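Local atomic coordinates of allophycocyanin beta-18 subunit apoprotein (Chroococcidiopsis thermalis PCC 7203, PDB entry 6HRK), a protein that binds biliverdin as an engineered, far-red fluorescent derivative of an allophycocyanin subunit, a family that probably serves in light harvesting. Residues A[65-70]-A[124-129]; A[99-104]-A[128-133]. The protein carries 18 engineered substitutions. One frame throughout, in Å; residues are numbered along the deposited sequence.

Contact 1: A[65-70]-A[124-129]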
loop_
_atom_site.group_PDB
_atom_site.type_symbol
_atom_site.label_atom_id
_atom_site.label_comp_id
_atom_site.label_asym_id
_atom_site.label_seq_id
_atom_site.Cartn_x
_atom_site.Cartn_y
_atom_site.Cartn_z
ATOM N N TYR A 65 1.466 -8.204 7.424
ATOM C CA TYR A 65 2.373 -8.660 8.485
ATOM C C TYR A 65 2.320 -7.748 9.713
ATOM O O TYR A 65 2.280 -8.235 10.841
ATOM C CB TYR A 65 3.817 -8.758 7.956
ATOM C CG TYR A 65 4.871 -8.968 9.022
ATOM C CD1 TYR A 65 4.763 -10.009 9.946
ATOM C CD2 TYR A 65 5.983 -8.127 9.106
ATOM C CE1 TYR A 65 5.728 -10.198 10.927
ATOM C CE2 TYR A 65 6.953 -8.312 10.081
ATOM C CZ TYR A 65 6.823 -9.346 10.989
ATOM O OH TYR A 65 7.786 -9.527 11.948
ATOM N N ALA A 66 2.319 -6.436 9.484
ATOM C CA ALA A 66 2.234 -5.454 10.565
ATOM C C ALA A 66 0.973 -5.623 11.419
ATOM O O ALA A 66 1.041 -5.518 12.645
ATOM C CB ALA A 66 2.307 -4.043 10.005
ATOM N N ILE A 67 -0.162 -5.890 10.771
ATOM C CA ILE A 67 -1.434 -6.135 11.474
ATOM C C ILE A 67 -1.399 -7.467 12.233
ATOM O O ILE A 67 -1.873 -7.538 13.364
ATOM C CB ILE A 67 -2.650 -6.093 10.511
ATOM C CG1 ILE A 67 -2.826 -4.684 9.926
ATOM C CG2 ILE A 67 -3.940 -6.506 11.220
ATOM C CD1 ILE A 67 -3.553 -4.655 8.596
ATOM N N VAL A 68 -0.849 -8.510 11.611
ATOM C CA VAL A 68 -0.699 -9.824 12.260
ATOM C C VAL A 68 0.295 -9.768 13.422
ATOM O O VAL A 68 0.054 -10.364 14.472
ATOM C CB VAL A 68 -0.282 -10.921 11.246
ATOM C CG1 VAL A 68 0.130 -12.219 11.941
ATOM C CG2 VAL A 68 -1.423 -11.195 10.278
ATOM N N ALA A 69 1.399 -9.048 13.232
ATOM C CA ALA A 69 2.455 -8.951 14.245
ATOM C C ALA A 69 2.058 -8.159 15.500
ATOM O O ALA A 69 2.709 -8.297 16.535
ATOM C CB ALA A 69 3.716 -8.360 13.633
ATOM N N GLY A 70 1.013 -7.331 15.401
ATOM C CA GLY A 70 0.522 -6.529 16.525
ATOM C C GLY A 70 0.550 -5.026 16.291
ATOM O O GLY A 70 -0.070 -4.273 17.048
ATOM N N ASP A 124 -5.982 0.298 9.738
ATOM C CA ASP A 124 -5.432 1.548 9.186
ATOM C C ASP A 124 -3.938 1.753 9.484
ATOM O O ASP A 124 -3.185 2.210 8.621
ATOM C CB ASP A 124 -6.214 2.759 9.723
ATOM C CG ASP A 124 -7.671 2.789 9.261
ATOM O OD1 ASP A 124 -8.194 1.748 8.803
ATOM O OD2 ASP A 124 -8.298 3.865 9.367
ATOM N N GLU A 125 -3.533 1.400 10.703
ATOM C CA GLU A 125 -2.210 1.740 11.263
ATOM C C GLU A 125 -0.991 1.654 10.311
ATOM O O GLU A 125 -0.333 2.672 10.085
ATOM C CB GLU A 125 -1.974 0.939 12.560
ATOM C CG GLU A 125 -0.527 0.861 13.023
ATOM C CD GLU A 125 -0.372 0.260 14.402
ATOM O OE1 GLU A 125 -1.305 -0.399 14.912
ATOM O OE2 GLU A 125 0.721 0.442 14.962
ATOM N N PRO A 126 -0.675 0.454 9.773
ATOM C CA PRO A 126 0.518 0.343 8.917
ATOM C C PRO A 126 0.389 0.974 7.523
ATOM O O PRO A 126 1.408 1.202 6.869
ATOM C CB PRO A 126 0.716 -1.165 8.802
ATOM C CG PRO A 126 -0.655 -1.721 8.922
ATOM C CD PRO A 126 -1.332 -0.854 9.944
ATOM N N PHE A 127 -0.842 1.233 7.075
ATOM C CA PHE A 127 -1.081 1.974 5.831
ATOM C C PHE A 127 -0.788 3.452 6.058
ATOM O O PHE A 127 -0.067 4.070 5.276
ATOM C CB PHE A 127 -2.524 1.800 5.339
ATOM C CG PHE A 127 -2.849 0.410 4.866
ATOM C CD1 PHE A 127 -3.275 -0.560 5.760
ATOM C CD2 PHE A 127 -2.750 0.076 3.522
ATOM C CE1 PHE A 127 -3.586 -1.843 5.330
ATOM C CE2 PHE A 127 -3.060 -1.202 3.081
ATOM C CZ PHE A 127 -3.476 -2.165 3.987
ATOM N N ASP A 128 -1.349 4.003 7.135
ATOM C CA ASP A 128 -1.090 5.390 7.546
ATOM C C ASP A 128 0.352 5.633 8.022
ATOM O O ASP A 128 0.860 6.748 7.892
ATOM C CB ASP A 128 -2.061 5.826 8.656
ATOM C CG ASP A 128 -3.505 5.940 8.178
ATOM O OD1 ASP A 128 -3.748 6.181 6.977
ATOM O OD2 ASP A 128 -4.410 5.805 9.027
ATOM N N TYR A 129 0.995 4.609 8.583
ATOM C CA TYR A 129 2.375 4.731 9.059
ATOM C C TYR A 129 3.362 4.781 7.894
ATOM O O TYR A 129 4.189 5.693 7.815
ATOM C CB TYR A 129 2.737 3.581 10.004
ATOM C CG TYR A 129 4.164 3.641 10.504
ATOM C CD1 TYR A 129 4.582 4.663 11.353
ATOM C CD2 TYR A 129 5.103 2.683 10.115
ATOM C CE1 TYR A 129 5.891 4.726 11.809
ATOM C CE2 TYR A 129 6.413 2.736 10.568
ATOM C CZ TYR A 129 6.803 3.759 11.413
ATOM O OH TYR A 129 8.102 3.812 11.860
#
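This is a buried, wholly apolar helix-helix contact in which Ala66 and Ile67, near the C-terminal end of helix 46-69, pack on Pro126 and Phe127 in the first turn of helix 125-134. No hydrogen bond crosses it. The backbones approach most closely at Ala66 and Pro126, whose CA atoms are 6.3 Å apart, and the short axes run at 131° to each other. The methyl of Ala66 meets the CB-CG edge of the proline ring, its CB 3.5 Å from Pro126 CB. Ile67 comes to the CG-CD edge, its side chain crossing that of Pro126 at about a right angle, with CG1 3.8 Å from Pro126 CG. Chi1 (-65°) sets CG1 anti to the carbonyl carbon and against the proline, and the extended chi2 (155°) carries CD1 on to the edge of the Phe127 ring, near the ring plane, at 4.3 Å from CE1. Cys63 also touches both Pro126 and Phe127, so the same helix supports them one turn earlier. Beyond the apolar patch, Glu125 OE2 accepts a hydrogen bond from Ala72 N, in the loop that follows helix 46-69. The pairing joins two helices of the all-helical fold of phycobilisome proteins, which belong to the globin clan.

Contact 2: A[99-104]-A[128-133]. Engineered in segment 128-133: Ile130 (natural residue Val), Ala131 (natural residue Val), Val133 (natural residue Glu).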
loop_
_atom_site.group_PDB
_atom_site.type_symbol
_atom_site.label_atom_id
_atom_site.label_comp_id
_atom_site.label_asym_id
_atom_site.label_seq_id
_atom_site.Cartn_x
_atom_site.Cartn_y
_atom_site.Cartn_z
ATOM N N ARG A 99 -0.753 7.867 -1.871
ATOM C CA ARG A 99 -2.134 7.608 -2.311
ATOM C C ARG A 99 -2.369 6.127 -2.581
ATOM O O ARG A 99 -3.355 5.572 -2.111
ATOM C CB ARG A 99 -2.478 8.421 -3.568
ATOM C CG ARG A 99 -3.816 8.082 -4.235
ATOM C CD ARG A 99 -4.928 9.078 -3.954
ATOM N NE ARG A 99 -5.579 8.904 -2.650
ATOM C CZ ARG A 99 -6.881 8.661 -2.439
ATOM N NH1 ARG A 99 -7.757 8.550 -3.441
ATOM N NH2 ARG A 99 -7.325 8.532 -1.190
ATOM N N SER A 100 -1.469 5.501 -3.338
ATOM C CA SER A 100 -1.609 4.081 -3.702
ATOM C C SER A 100 -1.767 3.177 -2.477
ATOM O O SER A 100 -2.574 2.246 -2.492
ATOM C CB SER A 100 -0.424 3.619 -4.557
ATOM O OG SER A 100 0.806 3.767 -3.873
ATOM N N ILE A 101 -1.008 3.475 -1.422
ATOM C CA ILE A 101 -1.113 2.770 -0.140
ATOM C C ILE A 101 -2.465 3.071 0.518
ATOM O O ILE A 101 -3.164 2.155 0.949
ATOM C CB ILE A 101 0.069 3.131 0.798
ATOM C CG1 ILE A 101 1.383 2.590 0.217
ATOM C CG2 ILE A 101 -0.133 2.573 2.204
ATOM C CD1 ILE A 101 2.620 3.306 0.715
ATOM N N GLN A 102 -2.833 4.349 0.569
ATOM C CA GLN A 102 -4.110 4.762 1.161
ATOM C C GLN A 102 -5.327 4.262 0.366
ATOM O O GLN A 102 -6.397 4.055 0.939
ATOM C CB GLN A 102 -4.172 6.291 1.319
ATOM C CG GLN A 102 -3.133 6.899 2.262
ATOM C CD GLN A 102 -3.469 6.727 3.734
ATOM O OE1 GLN A 102 -4.103 5.749 4.133
ATOM N NE2 GLN A 102 -3.032 7.679 4.554
ATOM N N LEU A 103 -5.162 4.081 -0.945
ATOM C CA LEU A 103 -6.181 3.443 -1.786
ATOM C C LEU A 103 -6.317 1.971 -1.426
ATOM O O LEU A 103 -7.432 1.480 -1.242
ATOM C CB LEU A 103 -5.840 3.573 -3.277
ATOM C CG LEU A 103 -6.066 4.944 -3.921
ATOM C CD1 LEU A 103 -5.333 5.028 -5.251
ATOM C CD2 LEU A 103 -7.550 5.228 -4.108
ATOM N N MET A 104 -5.178 1.279 -1.330
ATOM C CA MET A 104 -5.137 -0.131 -0.913
ATOM C C MET A 104 -5.732 -0.347 0.480
ATOM O O MET A 104 -6.331 -1.392 0.728
ATOM C CB MET A 104 -3.707 -0.695 -0.981
ATOM C CG MET A 104 -3.251 -1.055 -2.390
ATOM S SD MET A 104 -1.668 -1.923 -2.472
ATOM C CE MET A 104 -0.570 -0.716 -1.734
ATOM N N ASP A 128 -1.349 4.003 7.135
ATOM C CA ASP A 128 -1.090 5.390 7.546
ATOM C C ASP A 128 0.352 5.633 8.022
ATOM O O ASP A 128 0.860 6.748 7.892
ATOM C CB ASP A 128 -2.061 5.826 8.656
ATOM C CG ASP A 128 -3.505 5.940 8.178
ATOM O OD1 ASP A 128 -3.748 6.181 6.977
ATOM O OD2 ASP A 128 -4.410 5.805 9.027
ATOM N N TYR A 129 0.995 4.609 8.583
ATOM C CA TYR A 129 2.375 4.731 9.059
ATOM C C TYR A 129 3.362 4.781 7.894
ATOM O O TYR A 129 4.189 5.693 7.815
ATOM C CB TYR A 129 2.737 3.581 10.004
ATOM C CG TYR A 129 4.164 3.641 10.504
ATOM C CD1 TYR A 129 4.582 4.663 11.353
ATOM C CD2 TYR A 129 5.103 2.683 10.115
ATOM C CE1 TYR A 129 5.891 4.726 11.809
ATOM C CE2 TYR A 129 6.413 2.736 10.568
ATOM C CZ TYR A 129 6.803 3.759 11.413
ATOM O OH TYR A 129 8.102 3.812 11.860
ATOM N N ILE A 130 3.265 3.800 6.998
ATOM C CA ILE A 130 4.116 3.742 5.801
ATOM C C ILE A 130 3.874 4.966 4.906
ATOM O O ILE A 130 4.827 5.537 4.376
ATOM C CB ILE A 130 3.914 2.418 5.011
ATOM C CG1 ILE A 130 4.424 1.224 5.835
ATOM C CG2 ILE A 130 4.644 2.453 3.669
ATOM C CD1 ILE A 130 3.986 -0.130 5.315
ATOM N N ALA A 131 2.611 5.369 4.756
ATOM C CA ALA A 131 2.259 6.591 4.020
ATOM C C ALA A 131 2.852 7.859 4.649
ATOM O O ALA A 131 3.285 8.762 3.928
ATOM C CB ALA A 131 0.748 6.726 3.901
ATOM N N ARG A 132 2.868 7.919 5.980
ATOM C CA ARG A 132 3.436 9.057 6.712
ATOM C C ARG A 132 4.948 9.183 6.541
ATOM O O ARG A 132 5.452 10.277 6.292
ATOM C CB ARG A 132 3.097 8.965 8.204
ATOM N N VAL A 133 5.660 8.065 6.671
ATOM C CA VAL A 133 7.125 8.055 6.558
ATOM C C VAL A 133 7.584 8.211 5.095
ATOM O O VAL A 133 8.656 8.756 4.847
ATOM C CB VAL A 133 7.737 6.791 7.220
ATOM C CG1 VAL A 133 9.254 6.752 7.054
ATOM C CG2 VAL A 133 7.379 6.749 8.704
#
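The amide of Gln102 and the carboxylate of Asp128 meet with their planes 63° apart, the two side chains crossing at about a right angle. Asp128 OD1 lies close to the amide plane of Gln102, whereas Gln102 NE2 approaches OD1 from its anti side, somewhat out of the carboxylate plane. Two further flat groups are covered from within their own helices: Leu103 CG lies over one face of the Arg99 guanidinium, and CG2 of the engineered Val133 over one face of the Tyr129 ring, each displaced from the middle of the group toward its edge. The Gln102 NE2 to Asp128 OD1 hydrogen bond measures 2.9 Å but is bent, with 139° at the hydrogen. A turn in the glutamine chain at chi2 (-78°) brings the amide across to the facing helix, where NE2 also comes within 4.0 Å of CB of the engineered Ala131. On the buried side, Ile101 CD1 packs 3.7 Å from CG2 of the engineered Ile130, the side chains again crossing steeply, and Phe59 touches both. The helices run nearly antiparallel, their short axes 9.1 Å apart. Lys105 NZ grips both polar partners, through a salt bridge with Asp128 OD1 and a hydrogen bond with Gln102 OE1. With an alanine in place of the glutamine, Asp128 OD1 would lose the amide donor and is likely to depend more on Lys105, and a gap would probably open beside the Ala131 methyl. The lysine's positive charge probably stabilises the carboxylate, making the polar border a three-residue network alongside an apolar interior.

Helix 125-134 joins the two contacts: its first turn packs on helix 46-69 in contact 1, and its later part runs beside helix 94-115 in contact 2. Their centres are 11 Å apart, and the segments share Asp128 and Tyr129. Phe127 connects them directly, since its ring meets Ile67 in contact 1 while its CD2 lies 3.3 Å from Ile101 O of contact 2. Contact 2 is nearer the chromophore: Ser100 belongs to the biliverdin pocket and touches the ligand, and the Ile101 side chain is about 7 Å from it. The Phe127 side chain is about 12 Å away, which places contact 1 farther from the pocket.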